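Local coordinates for flagellar biosynthesis protein FlhA (Bacillus subtilis, PDB 3MIX) that takes part in exporting flagellar proteins through the type III secretion system, the chain here being the cytosolic domain of this membrane protein, at residues 43-48 with 92-97; 58-63 with 116-121; 197-202 with 218-223; 210-215 with 246-251. All coordinates share one frame; numbering follows the deposited sequence.

Overall arrangement
Contacts 1 and 2 belong to the part of the domain built round the four-stranded mixed sheet, their centres about 18 Å apart, whereas contacts 3 and 4 lie in the all-helical region, centres about 10 Å apart, and touching. Contact 1 is a surface contact along an outermost strand and is polar, made by arginines, a histidine and an aspartate. Contact 2, partly buried, joins leucines and a proline beside the opposite outermost strand. Contact 3 is the buried one, purely aliphatic. Contact 4 is mixed: valine, leucine and alanine pack together, and two waters lie between Glu212 and Ala248. Helices 192-205, 207-213 and 220-232 follow one another through contacts 3 and 4, and Leu218 N probably bonds to Val213 O between them.

Contact 1. Residues 43-48 with 92-97; sequences LLHIDP and RIRDNI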
loop_
_atom_site.group_PDB
_atom_site.type_symbol
_atom_site.label_atom_id
_atom_site.label_comp_id
_atom_site.label_asym_id
_atom_site.label_seq_id
_atom_site.Cartn_x
_atom_site.Cartn_y
_atom_site.Cartn_z
ATOM N N LEU A 43 7.979 24.133 11.672
ATOM C CA LEU A 43 8.203 22.861 12.364
ATOM C C LEU A 43 7.073 21.848 12.157
ATOM O O LEU A 43 7.282 20.658 12.326
ATOM C CB LEU A 43 8.400 23.066 13.870
ATOM C CG LEU A 43 9.727 23.541 14.455
ATOM C CD1 LEU A 43 9.569 23.706 15.940
ATOM C CD2 LEU A 43 10.867 22.556 14.148
ATOM N N LEU A 44 5.870 22.327 11.849
ATOM C CA LEU A 44 4.736 21.429 11.636
ATOM C C LEU A 44 4.747 20.962 10.189
ATOM O O LEU A 44 4.279 21.673 9.289
ATOM C CB LEU A 44 3.406 22.100 11.994
ATOM C CG LEU A 44 3.345 22.857 13.317
ATOM C CD1 LEU A 44 2.038 23.648 13.440
ATOM C CD2 LEU A 44 3.565 21.929 14.503
ATOM N N HIS A 45 5.308 19.771 9.981
ATOM C CA HIS A 45 5.487 19.207 8.653
ATOM C C HIS A 45 4.250 18.455 8.297
ATOM O O HIS A 45 3.933 17.456 8.938
ATOM C CB HIS A 45 6.667 18.233 8.628
ATOM C CG HIS A 45 7.998 18.909 8.739
ATOM N ND1 HIS A 45 8.832 19.091 7.657
ATOM C CD2 HIS A 45 8.625 19.468 9.800
ATOM C CE1 HIS A 45 9.921 19.726 8.050
ATOM N NE2 HIS A 45 9.823 19.962 9.347
ATOM N N ILE A 46 3.546 18.910 7.267
ATOM C CA ILE A 46 2.305 18.227 6.889
ATOM C C ILE A 46 2.329 17.739 5.421
ATOM O O ILE A 46 1.362 17.149 4.947
ATOM C CB ILE A 46 1.031 19.065 7.276
ATOM C CG1 ILE A 46 1.135 20.511 6.806
ATOM C CG2 ILE A 46 0.829 19.092 8.796
ATOM C CD1 ILE A 46 0.361 20.782 5.584
ATOM N N ASP A 47 3.449 17.963 4.732
ATOM C CA ASP A 47 3.605 17.535 3.349
ATOM C C ASP A 47 3.416 16.018 3.203
ATOM O O ASP A 47 3.931 15.247 3.995
ATOM C CB ASP A 47 4.970 17.943 2.802
ATOM C CG ASP A 47 5.258 19.412 2.982
ATOM O OD1 ASP A 47 5.646 19.815 4.096
ATOM O OD2 ASP A 47 5.120 20.171 2.006
ATOM N N PRO A 48 2.686 15.591 2.175
ATOM C CA PRO A 48 2.463 14.148 2.027
ATOM C C PRO A 48 3.742 13.335 1.857
ATOM O O PRO A 48 3.823 12.231 2.403
ATOM C CB PRO A 48 1.566 14.020 0.780
ATOM C CG PRO A 48 1.374 15.356 0.236
ATOM C CD PRO A 48 2.156 16.381 1.047
ATOM N N ARG A 92 8.316 16.876 -1.659
ATOM C CA ARG A 92 9.037 17.994 -1.100
ATOM C C ARG A 92 10.502 17.585 -0.926
ATOM O O ARG A 92 10.815 16.556 -0.326
ATOM C CB ARG A 92 8.402 18.415 0.226
ATOM C CG ARG A 92 8.532 19.885 0.525
ATOM C CD ARG A 92 9.600 20.162 1.561
ATOM N NE ARG A 92 9.044 20.267 2.907
ATOM C CZ ARG A 92 9.005 21.389 3.629
ATOM N NH1 ARG A 92 9.496 22.524 3.139
ATOM N NH2 ARG A 92 8.467 21.379 4.845
ATOM N N ILE A 93 11.393 18.396 -1.471
ATOM C CA ILE A 93 12.819 18.090 -1.456
ATOM C C ILE A 93 13.629 19.145 -0.655
ATOM O O ILE A 93 13.673 20.314 -1.032
ATOM C CB ILE A 93 13.295 17.883 -2.917
ATOM C CG1 ILE A 93 12.626 16.610 -3.487
ATOM C CG2 ILE A 93 14.827 17.854 -3.035
ATOM C CD1 ILE A 93 12.541 16.575 -4.994
ATOM N N ARG A 94 14.241 18.714 0.452
ATOM C CA ARG A 94 15.003 19.598 1.361
ATOM C C ARG A 94 16.379 19.046 1.700
ATOM O O ARG A 94 16.499 17.899 2.142
ATOM C CB ARG A 94 14.306 19.731 2.717
ATOM C CG ARG A 94 13.079 20.583 2.780
ATOM C CD ARG A 94 12.925 21.223 4.173
ATOM N NE ARG A 94 12.816 20.245 5.264
ATOM C CZ ARG A 94 13.539 20.267 6.386
ATOM N NH1 ARG A 94 14.445 21.227 6.598
ATOM N NH2 ARG A 94 13.351 19.328 7.307
ATOM N N ASP A 95 17.416 19.868 1.557
ATOM C CA ASP A 95 18.684 19.547 2.215
ATOM C C ASP A 95 18.477 19.651 3.725
ATOM O O ASP A 95 17.722 20.512 4.202
ATOM C CB ASP A 95 19.844 20.430 1.741
ATOM C CG ASP A 95 19.504 21.898 1.747
ATOM O OD1 ASP A 95 18.899 22.368 0.759
ATOM O OD2 ASP A 95 19.848 22.580 2.737
ATOM N N ASN A 96 19.099 18.736 4.460
ATOM C CA ASN A 96 19.018 18.740 5.917
ATOM C C ASN A 96 20.395 18.560 6.577
ATOM O O ASN A 96 21.015 17.499 6.475
ATOM C CB ASN A 96 18.001 17.700 6.412
ATOM C CG ASN A 96 17.650 17.875 7.884
ATOM O OD1 ASN A 96 18.293 18.642 8.606
ATOM N ND2 ASN A 96 16.630 17.161 8.335
ATOM N N ILE A 97 20.855 19.622 7.240
ATOM C CA ILE A 97 22.172 19.673 7.898
ATOM C C ILE A 97 22.302 18.708 9.092
ATOM O O ILE A 97 23.405 18.277 9.434
ATOM C CB ILE A 97 22.537 21.131 8.338
ATOM C CG1 ILE A 97 24.041 21.261 8.596
ATOM C CG2 ILE A 97 21.693 21.583 9.548
ATOM C CD1 ILE A 97 24.504 22.658 8.979
#
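Asp47 and Arg92 mark the closest approach of the two backbones, their CA atoms 7.0 Å apart, where the loop leading into strand 49-53 passes the start of the neighbouring strand 92-95. Asp47 OD1 forms a salt bridge of 3.3 Å with Arg92 NH2. It is not a flat, two-pronged pairing: the carboxylate and guanidinium planes are 39° apart, and Asp47 OD2 lies over one guanidinium face, nearer to Arg92 CG at 3.7 Å. The arginine chain bends at chi2 (-104°) and chi3 (-95°), which brings its guanidinium across to Asp47 and His45, and Arg94 CD sits 3.8 Å above the guanidinium plane. His45 comes next, its ND1 3.6 Å from Arg92 NH2 and its CE1 3.5 Å from Arg94 NH2, both obliquely. Neither approach is a hydrogen bond; the ring nitrogens instead bond to Glu50 (ND1) and Glu28 (NE2), and Arg94 makes a salt bridge with Glu52. Long, flexible arginines suit this strand edge, since they can reach Asp47 in the loop and Glu52 on the adjacent strand. Replacing Arg92 with an alanine would probably leave Asp47 without its ionic mate and take away the group that approaches His45 ND1. The contact is thus a surface network in which acidic residues surround two arginines and a histidine; the glutamates would be expected to offset the positive charge gathered here and, if anything, to favour a protonated His45.

Contact 2. Residues 58-63 with 116-121; sequences IPLADA and GELLLD
Leu120 fits one methyl, CD2, into a shallow hollow formed by Pro59 and Leu60 at the start of helix 58-62. The proline forms one wall: its CB, CG and CD are each 3.9 Å from Leu120 CD2, so the methyl is centred against that side of the ring and not against a single atom. The other wall is Leu60 CD2, 3.7 Å away from the same Leu120 CD2. Both meetings cross at about a right angle, so the Leu120 branch comes in crosswise to both. The CG of Leu60 stands between its backbone N and carbonyl carbon (chi1 79°), a rotamer seldom used in helices, and this places CD2 against Leu120 and CD1 near Leu118. Leu60 thus has a second, slacker partner, because its CD1 faces Leu118 CD1 at 4.4 Å. Two bumps, Leu118 and Leu120, stand two residues apart on the chain that leaves strand 111-117, and both point at the helix while Leu119 between them does not. Proline suits the first turn of a helix, where its lack of an N-H costs no bond, and it offers a rigid apolar ledge. Val174 of helix 170-189 touches both Leu60 and Leu118, so a third element joins the apolar cluster. With no polar bond across the segments, the helix is held against the edge of the sheet by van der Waals contact and burial of apolar surface.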
loop_
_atom_site.group_PDB
_atom_site.type_symbol
_atom_site.label_atom_id
_atom_site.label_comp_id
_atom_site.label_asym_id
_atom_site.label_seq_id
_atom_site.Cartn_x
_atom_site.Cartn_y
_atom_site.Cartn_z
ATOM N N ILE A 58 23.659 16.854 -2.576
ATOM C CA ILE A 58 23.238 18.020 -3.362
ATOM C C ILE A 58 23.386 17.828 -4.889
ATOM O O ILE A 58 22.491 18.233 -5.633
ATOM C CB ILE A 58 23.919 19.341 -2.872
ATOM C CG1 ILE A 58 23.263 19.812 -1.569
ATOM C CG2 ILE A 58 23.837 20.443 -3.931
ATOM C CD1 ILE A 58 23.900 21.030 -0.921
ATOM N N PRO A 59 24.495 17.207 -5.359
ATOM C CA PRO A 59 24.639 17.018 -6.813
ATOM C C PRO A 59 23.480 16.269 -7.486
ATOM O O PRO A 59 23.049 16.671 -8.569
ATOM C CB PRO A 59 25.945 16.220 -6.940
ATOM C CG PRO A 59 26.723 16.599 -5.742
ATOM C CD PRO A 59 25.701 16.747 -4.641
ATOM N N LEU A 60 22.976 15.206 -6.861
ATOM C CA LEU A 60 21.837 14.487 -7.443
ATOM C C LEU A 60 20.521 15.253 -7.336
ATOM O O LEU A 60 19.669 15.127 -8.203
ATOM C CB LEU A 60 21.693 13.053 -6.919
ATOM C CG LEU A 60 21.083 12.726 -5.561
ATOM C CD1 LEU A 60 20.118 11.574 -5.697
ATOM C CD2 LEU A 60 22.188 12.377 -4.596
ATOM N N ALA A 61 20.387 16.071 -6.298
ATOM C CA ALA A 61 19.165 16.842 -6.075
ATOM C C ALA A 61 18.969 18.063 -6.991
ATOM O O ALA A 61 17.830 18.381 -7.341
ATOM C CB ALA A 61 19.046 17.249 -4.608
ATOM N N ASP A 62 20.052 18.734 -7.395
ATOM C CA ASP A 62 19.906 20.057 -8.028
ATOM C C ASP A 62 19.517 20.123 -9.523
ATOM O O ASP A 62 18.586 20.858 -9.871
ATOM C CB ASP A 62 21.098 20.967 -7.720
ATOM C CG ASP A 62 20.662 22.369 -7.318
ATOM O OD1 ASP A 62 19.616 22.842 -7.824
ATOM O OD2 ASP A 62 21.359 22.999 -6.486
ATOM N N ALA A 63 20.225 19.394 -10.392
ATOM C CA ALA A 63 19.856 19.240 -11.827
ATOM C C ALA A 63 20.203 20.421 -12.746
ATOM O O ALA A 63 19.767 20.469 -13.906
ATOM C CB ALA A 63 18.357 18.926 -12.008
ATOM N N GLY A 116 18.779 6.175 4.328
ATOM C CA GLY A 116 19.862 5.510 3.629
ATOM C C GLY A 116 21.044 6.425 3.405
ATOM O O GLY A 116 21.069 7.560 3.888
ATOM N N GLU A 117 22.016 5.910 2.662
ATOM C CA GLU A 117 23.261 6.610 2.382
ATOM C C GLU A 117 23.697 6.334 0.948
ATOM O O GLU A 117 23.575 5.213 0.455
ATOM C CB GLU A 117 24.357 6.201 3.380
ATOM C CG GLU A 117 24.755 4.707 3.373
ATOM C CD GLU A 117 23.617 3.754 3.760
ATOM O OE1 GLU A 117 22.759 4.133 4.594
ATOM O OE2 GLU A 117 23.579 2.618 3.230
ATOM N N LEU A 118 24.189 7.366 0.278
ATOM C CA LEU A 118 24.663 7.218 -1.088
ATOM C C LEU A 118 26.078 7.753 -1.269
ATOM O O LEU A 118 26.465 8.758 -0.670
ATOM C CB LEU A 118 23.712 7.901 -2.071
ATOM C CG LEU A 118 22.289 7.354 -2.250
ATOM C CD1 LEU A 118 21.477 8.323 -3.101
ATOM C CD2 LEU A 118 22.264 5.949 -2.857
ATOM N N LEU A 119 26.846 7.052 -2.093
ATOM C CA LEU A 119 28.167 7.498 -2.508
ATOM C C LEU A 119 28.085 7.762 -4.009
ATOM O O LEU A 119 28.192 6.839 -4.820
ATOM C CB LEU A 119 29.213 6.433 -2.179
ATOM C CG LEU A 119 29.456 6.119 -0.696
ATOM C CD1 LEU A 119 30.198 4.797 -0.535
ATOM C CD2 LEU A 119 30.217 7.246 -0.003
ATOM N N LEU A 120 27.877 9.030 -4.361
ATOM C CA LEU A 120 27.510 9.439 -5.723
ATOM C C LEU A 120 28.529 9.025 -6.779
ATOM O O LEU A 120 28.163 8.715 -7.916
ATOM C CB LEU A 120 27.289 10.955 -5.800
ATOM C CG LEU A 120 26.742 11.721 -4.591
ATOM C CD1 LEU A 120 27.909 12.258 -3.739
ATOM C CD2 LEU A 120 25.849 12.853 -5.054
ATOM N N ASP A 121 29.801 9.020 -6.392
ATOM C CA ASP A 121 30.890 8.674 -7.297
ATOM C C ASP A 121 31.080 7.154 -7.391
ATOM O O ASP A 121 32.030 6.684 -8.016
ATOM C CB ASP A 121 32.193 9.353 -6.845
ATOM C CG ASP A 121 31.964 10.755 -6.278
ATOM O OD1 ASP A 121 31.226 10.891 -5.276
ATOM O OD2 ASP A 121 32.534 11.724 -6.830
#

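Contact 3. Residues 197-202 with 218-223; sequences QLIDHL and LSVGDI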
loop_
_atom_site.group_PDB
_atom_site.type_symbol
_atom_site.label_atom_id
_atom_site.label_comp_id
_atom_site.label_asym_id
_atom_site.label_seq_id
_atom_site.Cartn_x
_atom_site.Cartn_y
_atom_site.Cartn_z
ATOM N N GLN A 197 -9.473 13.634 -7.633
ATOM C CA GLN A 197 -8.876 13.655 -8.948
ATOM C C GLN A 197 -9.373 12.436 -9.766
ATOM O O GLN A 197 -9.752 12.577 -10.932
ATOM C CB GLN A 197 -7.354 13.708 -8.792
ATOM C CG GLN A 197 -6.549 13.413 -10.026
ATOM C CD GLN A 197 -5.039 13.572 -9.777
ATOM O OE1 GLN A 197 -4.503 13.109 -8.756
ATOM N NE2 GLN A 197 -4.357 14.257 -10.697
ATOM N N LEU A 198 -9.403 11.265 -9.131
ATOM C CA LEU A 198 -9.856 10.021 -9.783
ATOM C C LEU A 198 -11.343 10.044 -10.126
ATOM O O LEU A 198 -11.740 9.622 -11.206
ATOM C CB LEU A 198 -9.520 8.814 -8.906
ATOM C CG LEU A 198 -8.002 8.595 -8.790
ATOM C CD1 LEU A 198 -7.724 7.442 -7.907
ATOM C CD2 LEU A 198 -7.352 8.352 -10.203
ATOM N N ILE A 199 -12.150 10.575 -9.204
ATOM C CA ILE A 199 -13.579 10.705 -9.394
ATOM C C ILE A 199 -13.861 11.671 -10.527
ATOM O O ILE A 199 -14.679 11.367 -11.389
ATOM C CB ILE A 199 -14.287 11.208 -8.103
ATOM C CG1 ILE A 199 -14.201 10.167 -6.973
ATOM C CG2 ILE A 199 -15.761 11.655 -8.385
ATOM C CD1 ILE A 199 -14.780 10.715 -5.660
ATOM N N ASP A 200 -13.181 12.820 -10.534
ATOM C CA ASP A 200 -13.382 13.821 -11.589
ATOM C C ASP A 200 -12.969 13.260 -12.951
ATOM O O ASP A 200 -13.641 13.499 -13.935
ATOM C CB ASP A 200 -12.608 15.124 -11.320
ATOM C CG ASP A 200 -13.139 15.909 -10.118
ATOM O OD1 ASP A 200 -14.274 15.683 -9.651
ATOM O OD2 ASP A 200 -12.393 16.781 -9.626
ATOM N N HIS A 201 -11.865 12.518 -12.990
ATOM C CA HIS A 201 -11.387 11.840 -14.200
ATOM C C HIS A 201 -12.432 10.823 -14.690
ATOM O O HIS A 201 -12.756 10.784 -15.873
ATOM C CB HIS A 201 -10.036 11.161 -13.897
ATOM C CG HIS A 201 -9.369 10.543 -15.087
ATOM N ND1 HIS A 201 -8.945 11.280 -16.177
ATOM C CD2 HIS A 201 -9.029 9.255 -15.346
ATOM C CE1 HIS A 201 -8.385 10.472 -17.062
ATOM N NE2 HIS A 201 -8.419 9.239 -16.580
ATOM N N LEU A 202 -12.993 10.055 -13.759
ATOM C CA LEU A 202 -14.033 9.078 -14.076
ATOM C C LEU A 202 -15.288 9.763 -14.591
ATOM O O LEU A 202 -15.979 9.265 -15.492
ATOM C CB LEU A 202 -14.349 8.200 -12.858
ATOM C CG LEU A 202 -15.372 7.087 -13.071
ATOM C CD1 LEU A 202 -14.947 6.145 -14.200
ATOM C CD2 LEU A 202 -15.575 6.301 -11.759
ATOM N N LEU A 218 -22.761 7.600 -1.227
ATOM C CA LEU A 218 -21.397 7.567 -0.730
ATOM C C LEU A 218 -20.693 8.916 -0.803
ATOM O O LEU A 218 -20.634 9.533 -1.866
ATOM C CB LEU A 218 -20.589 6.497 -1.485
ATOM C CG LEU A 218 -21.091 5.051 -1.358
ATOM C CD1 LEU A 218 -20.114 4.059 -2.051
ATOM C CD2 LEU A 218 -21.301 4.642 0.102
ATOM N N SER A 219 -20.141 9.366 0.323
ATOM C CA SER A 219 -19.328 10.583 0.327
ATOM C C SER A 219 -17.978 10.335 -0.334
ATOM O O SER A 219 -17.528 9.184 -0.452
ATOM C CB SER A 219 -19.110 11.056 1.772
ATOM O OG SER A 219 -18.296 10.098 2.458
ATOM N N VAL A 220 -17.286 11.406 -0.722
ATOM C CA VAL A 220 -15.895 11.254 -1.170
ATOM C C VAL A 220 -15.076 10.462 -0.131
ATOM O O VAL A 220 -14.263 9.591 -0.488
ATOM C CB VAL A 220 -15.235 12.627 -1.473
ATOM C CG1 VAL A 220 -13.734 12.454 -1.793
ATOM C CG2 VAL A 220 -16.006 13.349 -2.640
ATOM N N GLY A 221 -15.323 10.749 1.151
ATOM C CA GLY A 221 -14.589 10.125 2.264
ATOM C C GLY A 221 -14.803 8.625 2.342
ATOM O O GLY A 221 -13.870 7.873 2.579
ATOM N N ASP A 222 -16.033 8.189 2.103
ATOM C CA ASP A 222 -16.349 6.772 2.020
ATOM C C ASP A 222 -15.575 6.068 0.886
ATOM O O ASP A 222 -15.037 4.982 1.062
ATOM C CB ASP A 222 -17.859 6.582 1.808
ATOM C CG ASP A 222 -18.678 7.072 2.965
ATOM O OD1 ASP A 222 -18.111 7.252 4.057
ATOM O OD2 ASP A 222 -19.896 7.314 2.796
ATOM N N ILE A 223 -15.538 6.691 -0.282
ATOM C CA ILE A 223 -14.835 6.138 -1.442
ATOM C C ILE A 223 -13.338 6.047 -1.183
ATOM O O ILE A 223 -12.706 5.022 -1.476
ATOM C CB ILE A 223 -15.118 6.985 -2.713
ATOM C CG1 ILE A 223 -16.620 6.983 -3.027
ATOM C CG2 ILE A 223 -14.240 6.564 -3.888
ATOM C CD1 ILE A 223 -16.958 7.962 -4.142
#
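Ile199 and Ile223 reach toward each other tip to tip, their CD1 atoms 3.8 Å apart, and this meeting is the tight part of the contact between helices 192-205 and 220-232. Each isoleucine holds CG1 beside its backbone N, with chi1 of -66° in Ile199 and -61° in Ile223, and an extended chi2 then pushes CD1 straight out across the gap. Isoleucine suits both places: the long branch spans segments whose nearest CA atoms, those of Ile199 and Val220, are still 8.6 Å apart. Val220 supplies the looser side. It is partly exposed, unlike the two buried isoleucines, and its CG2 lies 4.2 Å from Ile199 CD1, meeting that methyl at a slant. Ser219, just before Val220, and Asp222, two residues after it, form a capping box that takes no part in the contact: Asp222 N, a first-turn amide with no preceding helical carbonyl to bond, donates to Ser219 OG at 3.0 Å, and Ser219 N donates to Asp222 OD2 at 3.2 Å, reaching that oxygen from above the carboxylate plane. Around the isoleucine pair the helices close in, with Phe244 of helix 240-250 touching both residues, while Val210 and Val213 of helix 207-213 press on Ile199 and Ile223 respectively.

Contact 4. Residues 210-215 with 246-251; sequences VEEVTP and TLADYG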
loop_
_atom_site.group_PDB
_atom_site.type_symbol
_atom_site.label_atom_id
_atom_site.label_comp_id
_atom_site.label_asym_id
_atom_site.label_seq_id
_atom_site.Cartn_x
_atom_site.Cartn_y
_atom_site.Cartn_z
ATOM N N VAL A 210 -20.912 7.966 -11.867
ATOM C CA VAL A 210 -20.385 8.706 -10.737
ATOM C C VAL A 210 -21.511 9.315 -9.889
ATOM O O VAL A 210 -21.490 9.241 -8.656
ATOM C CB VAL A 210 -19.387 9.800 -11.215
ATOM C CG1 VAL A 210 -19.063 10.789 -10.093
ATOM C CG2 VAL A 210 -18.095 9.136 -11.720
ATOM N N GLU A 211 -22.493 9.905 -10.568
ATOM C CA GLU A 211 -23.583 10.617 -9.924
ATOM C C GLU A 211 -24.448 9.662 -9.142
ATOM O O GLU A 211 -25.060 10.048 -8.155
ATOM C CB GLU A 211 -24.437 11.323 -10.972
ATOM C CG GLU A 211 -24.840 12.735 -10.597
ATOM C CD GLU A 211 -25.988 12.795 -9.603
ATOM O OE1 GLU A 211 -26.893 11.926 -9.670
ATOM O OE2 GLU A 211 -25.990 13.724 -8.756
ATOM N N GLU A 212 -24.507 8.411 -9.588
ATOM C CA GLU A 212 -25.256 7.383 -8.881
ATOM C C GLU A 212 -24.552 7.035 -7.572
ATOM O O GLU A 212 -25.186 6.586 -6.614
ATOM C CB GLU A 212 -25.362 6.109 -9.729
ATOM C CG GLU A 212 -26.586 5.256 -9.404
ATOM C CD GLU A 212 -26.561 3.883 -10.070
ATOM O OE1 GLU A 212 -25.783 3.703 -11.040
ATOM O OE2 GLU A 212 -27.317 2.986 -9.621
ATOM N N VAL A 213 -23.232 7.197 -7.551
ATOM C CA VAL A 213 -22.453 6.752 -6.411
ATOM C C VAL A 213 -22.294 7.846 -5.353
ATOM O O VAL A 213 -22.373 7.566 -4.165
ATOM C CB VAL A 213 -21.075 6.197 -6.868
ATOM C CG1 VAL A 213 -20.116 5.926 -5.663
ATOM C CG2 VAL A 213 -21.263 4.946 -7.747
ATOM N N THR A 214 -22.076 9.085 -5.788
ATOM C CA THR A 214 -21.506 10.123 -4.915
ATOM C C THR A 214 -22.076 11.483 -5.300
ATOM O O THR A 214 -22.389 11.693 -6.477
ATOM C CB THR A 214 -19.930 10.089 -4.955
ATOM O OG1 THR A 214 -19.376 10.897 -3.901
ATOM C CG2 THR A 214 -19.362 10.515 -6.321
ATOM N N PRO A 215 -22.314 12.382 -4.313
ATOM C CA PRO A 215 -22.111 12.243 -2.864
ATOM C C PRO A 215 -23.210 11.452 -2.133
ATOM O O PRO A 215 -23.103 11.260 -0.937
ATOM C CB PRO A 215 -22.065 13.693 -2.375
ATOM C CG PRO A 215 -22.838 14.489 -3.416
ATOM C CD PRO A 215 -23.062 13.613 -4.633
ATOM N N THR A 246 -19.509 -1.457 -8.754
ATOM C CA THR A 246 -19.715 -2.224 -7.514
ATOM C C THR A 246 -20.229 -1.306 -6.394
ATOM O O THR A 246 -21.188 -1.650 -5.690
ATOM C CB THR A 246 -18.405 -2.942 -7.044
ATOM O OG1 THR A 246 -17.778 -3.588 -8.163
ATOM C CG2 THR A 246 -18.719 -3.973 -5.993
ATOM N N LEU A 247 -19.623 -0.136 -6.272
ATOM C CA LEU A 247 -20.091 0.836 -5.293
ATOM C C LEU A 247 -21.533 1.268 -5.579
ATOM O O LEU A 247 -22.288 1.468 -4.627
ATOM C CB LEU A 247 -19.166 2.060 -5.196
ATOM C CG LEU A 247 -17.733 1.769 -4.719
ATOM C CD1 LEU A 247 -16.896 3.079 -4.680
ATOM C CD2 LEU A 247 -17.688 1.009 -3.351
ATOM N N ALA A 248 -21.890 1.440 -6.858
ATOM C CA ALA A 248 -23.248 1.830 -7.223
ATOM C C ALA A 248 -24.240 0.740 -6.810
ATOM O O ALA A 248 -25.277 1.043 -6.267
ATOM C CB ALA A 248 -23.377 2.121 -8.722
ATOM N N ASP A 249 -23.858 -0.516 -7.024
ATOM C CA ASP A 249 -24.701 -1.666 -6.800
ATOM C C ASP A 249 -24.928 -1.952 -5.319
ATOM O O ASP A 249 -25.938 -2.557 -4.950
ATOM C CB ASP A 249 -24.065 -2.893 -7.442
ATOM C CG ASP A 249 -25.054 -3.780 -8.120
ATOM O OD1 ASP A 249 -25.867 -3.273 -8.924
ATOM O OD2 ASP A 249 -25.020 -5.008 -7.869
ATOM N N TYR A 250 -23.988 -1.538 -4.479
ATOM C CA TYR A 250 -24.057 -1.861 -3.052
ATOM C C TYR A 250 -24.216 -0.638 -2.135
ATOM O O TYR A 250 -24.716 -0.766 -1.033
ATOM C CB TYR A 250 -22.862 -2.712 -2.624
ATOM C CG TYR A 250 -22.919 -4.155 -3.083
ATOM C CD1 TYR A 250 -23.645 -5.117 -2.362
ATOM C CD2 TYR A 250 -22.233 -4.572 -4.236
ATOM C CE1 TYR A 250 -23.692 -6.464 -2.769
ATOM C CE2 TYR A 250 -22.272 -5.911 -4.660
ATOM C CZ TYR A 250 -22.994 -6.842 -3.910
ATOM O OH TYR A 250 -23.018 -8.151 -4.306
ATOM N N GLY A 251 -23.829 0.538 -2.613
ATOM C CA GLY A 251 -23.829 1.765 -1.810
ATOM C C GLY A 251 -25.142 2.109 -1.111
ATOM O O GLY A 251 -25.135 2.776 -0.064
HETATM O O HOH W 1 -25.961 3.945 -5.468
HETATM O O HOH W 2 -28.096 2.875 -6.993
#
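Helix 207-213 packs near its C-terminal end against the last turns of helix 240-250, with Val213 and Ala248 at the point where the two segments come nearest, their CA atoms 5.1 Å apart. At so short a separation the small alanine is the fitting residue, since its lone methyl lets the backbones approach. Val213 CG2 rests 3.7 Å from Ala248 CB and just as near Ala248 N, while the other branch, CG1, anti to the Val213 backbone N (chi1 171°), slants past Leu247 CB at 4.0 Å. The valine thus straddles two successive residues of the facing helix. This is helix-to-helix packing within an all-helical part of the cytosolic domain, and its inner side continues into Ile223 of helix 220-232 and Leu218, both of which touch Val213. In the first segment Val210 O accepts from both Val213 N and Thr214 N, and a cis peptide precedes Pro215. In the other segment, Gly251 N bonds to Leu247 O at 2.7 Å, and glycine is suited there because a CB would clash with that same oxygen. Toward solvent the chemistry changes. Glu212 stretches out and lays its carboxylate beside the alanine, OE1 3.7 Å from Ala248 CB. One water lies within bonding distance of both Glu212 O (3.0 Å) and Ala248 O (3.1 Å), and a second lies 2.7 Å from Glu212 OE2 and is only weakly placed for Ala248 O.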